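Local atomic coordinates of possible prolidase (Bifidobacterium longum NCC2705, PDB entry 2P9B), a protein that probably hydrolyses carbon-nitrogen bonds other than peptide bonds, as a putative metal-dependent amidohydrolase. Residues A290-L295 and A383-V388; R133-V138 and T263-S268. All blocks are in the same frame, centred on the assembly; numbering follows the deposited sequence.

Contact 1 of 2, residues A290-L295 and A383-V388; sequences ALIPTL and ASILGV
I385 sends its longer branch from the last turn of helix 371-385 toward strand 290-292, where A290 and I292 receive it. Its CD1 lies 3.7 Å from A290 CB, and the same methyl stands 4.2 Å from I292 CD1, the two isoleucines meeting tip to tip. The torsions account for this reach: in I385, CG1 is anti to the carbonyl carbon (chi1 -66°) and the chain then runs extended (chi2 174°), which carries CD1 away from the helix. The other branch is not idle, since I385 CG2 comes to 4.0 Å from A290 CB. I292 is folded instead, with chi2 at -65°, and offers its CD1. A290 and I292 are alternate residues of the strand, and both direct CB toward the helix, whereas L291 between them turns to A333 of helix 313-335. I292 also borders A76 and E265, consistent with the interior of a TIM barrel as in other amidohydrolases. Just beyond I385 the helix closes in a Schellman motif: G387 has positive phi, V388 N bonds to A383 O at 2.9 Å and G387 N to S384 O at 3.0 Å. With an alanine at I385, both branches go, and A290 CB and I292 CD1 would probably face a gap. No hydrogen bond crosses this buried contact, which implies cohesion through dispersion between aliphatic groups and exclusion of water, with 118 Å² of surface buried, both sides summed.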
ATOM      1  N   ALA A 290       3.837   3.596  11.810  1.00 11.78           N
ATOM      2  CA  ALA A 290       2.656   2.828  11.457  1.00 11.68           C
ATOM      3  C   ALA A 290       3.054   1.399  11.123  1.00 11.53           C
ATOM      4  O   ALA A 290       4.214   1.124  10.831  1.00 12.39           O
ATOM      5  CB  ALA A 290       1.948   3.467  10.262  1.00 10.59           C
ATOM      6  N   LEU A 291       2.083   0.497  11.181  1.00 11.78           N
ATOM      7  CA  LEU A 291       2.323  -0.909  10.872  1.00 11.53           C
ATOM      8  C   LEU A 291       1.614  -1.301   9.576  1.00  9.94           C
ATOM      9  O   LEU A 291       0.452  -0.957   9.378  1.00 11.09           O
ATOM     10  CB  LEU A 291       1.802  -1.782  12.014  1.00 10.65           C
ATOM     11  CG  LEU A 291       1.840  -3.298  11.795  1.00 11.53           C
ATOM     12  CD1 LEU A 291       3.278  -3.782  11.718  1.00 13.54           C
ATOM     13  CD2 LEU A 291       1.116  -3.990  12.927  1.00 12.99           C
ATOM     14  N   ILE A 292       2.322  -2.009   8.693  1.00 11.14           N
ATOM     15  CA  ILE A 292       1.747  -2.494   7.431  1.00 10.53           C
ATOM     16  C   ILE A 292       1.948  -4.014   7.498  1.00 10.90           C
ATOM     17  O   ILE A 292       2.943  -4.535   7.005  1.00 12.35           O
ATOM     18  CB  ILE A 292       2.503  -1.944   6.186  1.00 11.57           C
ATOM     19  CG1 ILE A 292       2.670  -0.422   6.286  1.00 12.27           C
ATOM     20  CG2 ILE A 292       1.703  -2.258   4.908  1.00 11.93           C
ATOM     21  CD1 ILE A 292       1.376   0.344   6.247  1.00 14.04           C
ATOM     22  N   PRO A 293       1.000  -4.742   8.113  1.00 11.78           N
ATOM     23  CA  PRO A 293       1.091  -6.201   8.257  1.00 12.23           C
ATOM     24  C   PRO A 293       1.429  -7.022   7.017  1.00 12.26           C
ATOM     25  O   PRO A 293       2.136  -8.023   7.117  1.00 14.02           O
ATOM     26  CB  PRO A 293      -0.273  -6.582   8.834  1.00 13.88           C
ATOM     27  CG  PRO A 293      -0.676  -5.358   9.595  1.00 14.41           C
ATOM     28  CD  PRO A 293      -0.288  -4.252   8.637  1.00 11.34           C
ATOM     29  N   THR A 294       0.920  -6.611   5.861  1.00 13.08           N
ATOM     30  CA  THR A 294       1.152  -7.341   4.614  1.00 13.49           C
ATOM     31  C   THR A 294       0.864  -8.834   4.800  1.00 13.04           C
ATOM     32  O   THR A 294       1.663  -9.691   4.419  1.00 13.30           O
ATOM     33  CB  THR A 294       2.603  -7.162   4.101  1.00 16.55           C
ATOM     34  OG1 THR A 294       3.507  -7.899   4.931  1.00 22.12           O
ATOM     35  CG2 THR A 294       3.001  -5.697   4.135  1.00 15.18           C
ATOM     36  N   LEU A 295      -0.297  -9.136   5.375  1.00 12.46           N
ATOM     37  CA  LEU A 295      -0.683 -10.520   5.615  1.00 12.81           C
ATOM     38  C   LEU A 295      -0.722 -11.327   4.323  1.00 12.80           C
ATOM     39  O   LEU A 295      -0.437 -12.522   4.323  1.00 12.33           O
ATOM     40  CB  LEU A 295      -2.045 -10.582   6.308  1.00 13.73           C
ATOM     41  CG  LEU A 295      -2.090  -9.899   7.681  1.00 14.97           C
ATOM     42  CD1 LEU A 295      -3.468 -10.073   8.295  1.00 17.07           C
ATOM     43  CD2 LEU A 295      -1.026 -10.499   8.590  1.00 15.22           C
ATOM     44  N   ALA A 383      -3.513   6.848   3.266  1.00 10.41           N
ATOM     45  CA  ALA A 383      -3.192   8.176   2.749  1.00  9.59           C
ATOM     46  C   ALA A 383      -2.369   8.958   3.766  1.00 10.38           C
ATOM     47  O   ALA A 383      -1.369   9.581   3.413  1.00 12.01           O
ATOM     48  CB  ALA A 383      -4.473   8.939   2.401  1.00 10.36           C
ATOM     49  N   SER A 384      -2.785   8.924   5.030  1.00 11.18           N
ATOM     50  CA  SER A 384      -2.053   9.635   6.074  1.00 11.51           C
ATOM     51  C   SER A 384      -0.671   9.021   6.249  1.00 11.55           C
ATOM     52  O   SER A 384       0.330   9.725   6.349  1.00 12.96           O
ATOM     53  CB  SER A 384      -2.807   9.574   7.409  1.00 12.28           C
ATOM     54  OG  SER A 384      -4.032  10.278   7.334  1.00 15.75           O
ATOM     55  N   ILE A 385      -0.617   7.696   6.274  1.00 11.35           N
ATOM     56  CA  ILE A 385       0.649   7.007   6.446  1.00 10.71           C
ATOM     57  C   ILE A 385       1.640   7.372   5.345  1.00 11.73           C
ATOM     58  O   ILE A 385       2.810   7.619   5.623  1.00 12.97           O
ATOM     59  CB  ILE A 385       0.444   5.476   6.470  1.00 11.62           C
ATOM     60  CG1 ILE A 385      -0.356   5.090   7.719  1.00 11.41           C
ATOM     61  CG2 ILE A 385       1.788   4.763   6.447  1.00 13.66           C
ATOM     62  CD1 ILE A 385      -0.741   3.631   7.776  1.00 11.74           C
ATOM     63  N   LEU A 386       1.166   7.434   4.104  1.00 11.68           N
ATOM     64  CA  LEU A 386       2.036   7.763   2.973  1.00 11.71           C
ATOM     65  C   LEU A 386       2.267   9.259   2.796  1.00 12.20           C
ATOM     66  O   LEU A 386       2.995   9.679   1.885  1.00 13.33           O
ATOM     67  CB  LEU A 386       1.466   7.179   1.680  1.00 11.32           C
ATOM     68  CG  LEU A 386       1.332   5.655   1.643  1.00 10.99           C
ATOM     69  CD1 LEU A 386       0.884   5.221   0.258  1.00 10.25           C
ATOM     70  CD2 LEU A 386       2.660   5.009   1.986  1.00 13.55           C
ATOM     71  N   GLY A 387       1.649  10.057   3.662  1.00 11.71           N
ATOM     72  CA  GLY A 387       1.816  11.500   3.597  1.00 12.23           C
ATOM     73  C   GLY A 387       1.120  12.203   2.443  1.00 14.00           C
ATOM     74  O   GLY A 387       1.540  13.287   2.023  1.00 15.61           O
ATOM     75  N   VAL A 388       0.049  11.608   1.930  1.00 12.56           N
ATOM     76  CA  VAL A 388      -0.674  12.211   0.817  1.00 13.34           C
ATOM     77  C   VAL A 388      -2.142  12.491   1.150  1.00 13.46           C
ATOM     78  O   VAL A 388      -2.953  12.718   0.255  1.00 13.69           O
ATOM     79  CB  VAL A 388      -0.609  11.304  -0.434  1.00 12.10           C
ATOM     80  CG1 VAL A 388       0.834  11.210  -0.930  1.00 12.92           C
ATOM     81  CG2 VAL A 388      -1.138   9.913  -0.098  1.00 11.48           C
TER

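Contact 2 of 2, residues R133-V138 and T263-S268; sequences RTLGDV and TIEHGS
R133 reaches across to T263 and E265 with the two terminal nitrogens of its guanidinium, while its NE donates to A76 O, the arginine's strongest polar partner. R133 NH1 donates to T263 OG1 at 3.0 Å, the hydroxyl oxygen lying at the guanidinium edge, near its plane. The N-H...O angle of 159° makes this the straighter of the two bonds across the contact. R133 NH2 forms a salt bridge to E265 OE2 at 2.9 Å, but its hydrogen bond is bent and weak. Here the guanidinium and carboxylate planes stand 85° apart, and OE2 approaches the guanidinium obliquely. L135 CD1 lies 3.7 Å from E265 CG and sits over one guanidinium face, offset toward the rim. The bend in the arginine at chi3 (59°) turns the guanidinium to meet these groups. T263 and E265 are themselves joined, T263 OG1 giving its proton to the syn lone pair of E265 OE2 at 2.8 Å. That oxygen therefore receives two donors, the hydroxyl and, weakly, R133 NH2. Further out, K203 pairs with E265 OE1 in a second salt bridge. The contact thus crosses the interior between strands 129-134 and 263-264, probably of one TIM barrel; strand 68-78 lies beside the first, strand 290-292 beside the second, and helix 250-259 packs on I264.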
ATOM      1  N   ARG A 133       2.942   2.621  -3.104  1.00  9.00           N
ATOM      2  CA  ARG A 133       4.294   2.922  -2.665  1.00  8.79           C
ATOM      3  C   ARG A 133       5.079   1.672  -3.007  1.00  9.11           C
ATOM      4  O   ARG A 133       4.675   0.575  -2.634  1.00  9.43           O
ATOM      5  CB  ARG A 133       4.400   3.151  -1.156  1.00  8.49           C
ATOM      6  CG  ARG A 133       5.871   3.227  -0.705  1.00  8.98           C
ATOM      7  CD  ARG A 133       6.033   3.513   0.779  1.00 10.30           C
ATOM      8  NE  ARG A 133       5.393   2.491   1.604  1.00 10.86           N
ATOM      9  CZ  ARG A 133       5.610   2.339   2.906  1.00 10.48           C
ATOM     10  NH1 ARG A 133       6.459   3.137   3.538  1.00 12.14           N
ATOM     11  NH2 ARG A 133       4.962   1.395   3.582  1.00 11.34           N
ATOM     12  N   THR A 134       6.171   1.819  -3.747  1.00 10.23           N
ATOM     13  CA  THR A 134       6.988   0.648  -4.034  1.00 10.41           C
ATOM     14  C   THR A 134       8.011   0.591  -2.903  1.00 10.34           C
ATOM     15  O   THR A 134       8.392   1.625  -2.350  1.00 11.39           O
ATOM     16  CB  THR A 134       7.725   0.750  -5.397  1.00 10.15           C
ATOM     17  OG1 THR A 134       8.610   1.881  -5.402  1.00 12.33           O
ATOM     18  CG2 THR A 134       6.720   0.869  -6.528  1.00 11.14           C
ATOM     19  N   LEU A 135       8.428  -0.615  -2.534  1.00 10.25           N
ATOM     20  CA  LEU A 135       9.416  -0.779  -1.483  1.00 11.37           C
ATOM     21  C   LEU A 135      10.500  -1.740  -1.939  1.00 12.99           C
ATOM     22  O   LEU A 135      10.680  -2.813  -1.368  1.00 15.62           O
ATOM     23  CB  LEU A 135       8.760  -1.295  -0.197  1.00 12.99           C
ATOM     24  CG  LEU A 135       7.847  -0.265   0.478  1.00 13.83           C
ATOM     25  CD1 LEU A 135       7.135  -0.889   1.678  1.00 14.45           C
ATOM     26  CD2 LEU A 135       8.693   0.939   0.892  1.00 13.16           C
ATOM     27  N   GLY A 136      11.216  -1.339  -2.980  1.00 13.22           N
ATOM     28  CA  GLY A 136      12.284  -2.163  -3.507  1.00 13.72           C
ATOM     29  C   GLY A 136      12.182  -2.279  -5.009  1.00 12.82           C
ATOM     30  O   GLY A 136      11.545  -3.198  -5.527  1.00 16.20           O
ATOM     31  N   ASP A 137      12.792  -1.328  -5.710  1.00 12.01           N
ATOM     32  CA  ASP A 137      12.793  -1.320  -7.171  1.00 11.77           C
ATOM     33  C   ASP A 137      14.128  -1.908  -7.619  1.00 12.80           C
ATOM     34  O   ASP A 137      15.005  -2.153  -6.796  1.00 14.05           O
ATOM     35  CB  ASP A 137      12.684   0.113  -7.714  1.00 10.56           C
ATOM     36  CG  ASP A 137      11.484   0.872  -7.158  1.00 10.96           C
ATOM     37  OD1 ASP A 137      10.480   0.225  -6.822  1.00 13.09           O
ATOM     38  OD2 ASP A 137      11.540   2.118  -7.073  1.00 12.66           O
ATOM     39  N   VAL A 138      14.285  -2.135  -8.918  1.00 13.37           N
ATOM     40  CA  VAL A 138      15.549  -2.671  -9.415  1.00 15.24           C
ATOM     41  C   VAL A 138      16.556  -1.528  -9.484  1.00 16.22           C
ATOM     42  O   VAL A 138      17.669  -1.624  -8.963  1.00 18.34           O
ATOM     43  CB  VAL A 138      15.385  -3.300 -10.815  1.00 16.07           C
ATOM     44  CG1 VAL A 138      16.743  -3.713 -11.363  1.00 17.48           C
ATOM     45  CG2 VAL A 138      14.462  -4.503 -10.734  1.00 15.53           C
ATOM     46  N   THR A 263       7.378   3.397   8.873  1.00 11.78           N
ATOM     47  CA  THR A 263       6.468   2.270   8.714  1.00 11.57           C
ATOM     48  C   THR A 263       7.191   0.949   8.900  1.00 11.80           C
ATOM     49  O   THR A 263       8.322   0.775   8.442  1.00 12.34           O
ATOM     50  CB  THR A 263       5.802   2.250   7.314  1.00 11.64           C
ATOM     51  OG1 THR A 263       6.804   2.077   6.307  1.00 12.40           O
ATOM     52  CG2 THR A 263       5.043   3.534   7.064  1.00 13.28           C
ATOM     53  N   ILE A 264       6.535   0.028   9.591  1.00 11.07           N
ATOM     54  CA  ILE A 264       7.097  -1.295   9.807  1.00 10.60           C
ATOM     55  C   ILE A 264       6.310  -2.233   8.897  1.00 10.73           C
ATOM     56  O   ILE A 264       5.080  -2.265   8.966  1.00 11.44           O
ATOM     57  CB  ILE A 264       6.902  -1.763  11.264  1.00  9.84           C
ATOM     58  CG1 ILE A 264       7.646  -0.828  12.226  1.00 12.11           C
ATOM     59  CG2 ILE A 264       7.373  -3.212  11.413  1.00 11.68           C
ATOM     60  CD1 ILE A 264       9.157  -0.823  12.068  1.00 14.82           C
ATOM     61  N   GLU A 265       7.011  -2.969   8.036  1.00 11.79           N
ATOM     62  CA  GLU A 265       6.360  -3.918   7.137  1.00 12.48           C
ATOM     63  C   GLU A 265       6.488  -5.324   7.706  1.00 12.85           C
ATOM     64  O   GLU A 265       7.565  -5.725   8.144  1.00 13.72           O
ATOM     65  CB  GLU A 265       6.976  -3.893   5.736  1.00 14.96           C
ATOM     66  CG  GLU A 265       6.468  -2.764   4.854  1.00 22.54           C
ATOM     67  CD  GLU A 265       6.889  -1.412   5.357  1.00 24.26           C
ATOM     68  OE1 GLU A 265       8.105  -1.229   5.581  1.00 29.37           O
ATOM     69  OE2 GLU A 265       6.015  -0.535   5.522  1.00 18.98           O
ATOM     70  N   HIS A 266       5.375  -6.055   7.671  1.00 14.31           N
ATOM     71  CA  HIS A 266       5.265  -7.419   8.190  1.00 15.63           C
ATOM     72  C   HIS A 266       5.084  -7.332   9.703  1.00 15.13           C
ATOM     73  O   HIS A 266       3.978  -7.491  10.212  1.00 15.77           O
ATOM     74  CB  HIS A 266       6.502  -8.251   7.837  1.00 20.33           C
ATOM     75  CG  HIS A 266       6.645  -8.530   6.371  1.00 25.89           C
ATOM     76  ND1 HIS A 266       6.888  -7.538   5.444  1.00 30.90           N
ATOM     77  CD2 HIS A 266       6.578  -9.688   5.675  1.00 30.92           C
ATOM     78  CE1 HIS A 266       6.966  -8.075   4.238  1.00 31.85           C
ATOM     79  NE2 HIS A 266       6.781  -9.378   4.351  1.00 33.65           N
ATOM     80  N   GLY A 267       6.170  -7.071  10.418  1.00 15.28           N
ATOM     81  CA  GLY A 267       6.065  -6.940  11.860  1.00 14.36           C
ATOM     82  C   GLY A 267       6.210  -8.232  12.636  1.00 14.86           C
ATOM     83  O   GLY A 267       6.543  -9.276  12.080  1.00 15.26           O
ATOM     84  N   SER A 268       5.941  -8.154  13.933  1.00 14.83           N
ATOM     85  CA  SER A 268       6.067  -9.308  14.812  1.00 15.29           C
ATOM     86  C   SER A 268       5.127  -9.140  15.989  1.00 15.06           C
ATOM     87  O   SER A 268       4.381  -8.168  16.059  1.00 14.32           O
ATOM     88  CB  SER A 268       7.493  -9.383  15.346  1.00 17.74           C
ATOM     89  OG  SER A 268       7.765  -8.257  16.169  1.00 21.50           O
TER

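In the fold
Contact 2 closes before contact 1 opens along the chain, and their centres lie about 10 Å apart. They meet in one parallel sheet, where strands 263-264 and 290-292 are neighbours: I292 N to I264 O (2.8 Å) and A290 O to I264 N (2.9 Å) are probable hydrogen bonds. Side chains join them too, I292 CG1 packing at 3.4 Å from E265 OE2. All four segments belong to the amidohydrolase domain, of the TIM-barrel class. Contact 1 ties a strand to the end of helix 371-385, while contact 2 crosses between strands inside. I292 and E265 both touch residues of a possible, unconfirmed empty metal site formed by H77, H79 and D345.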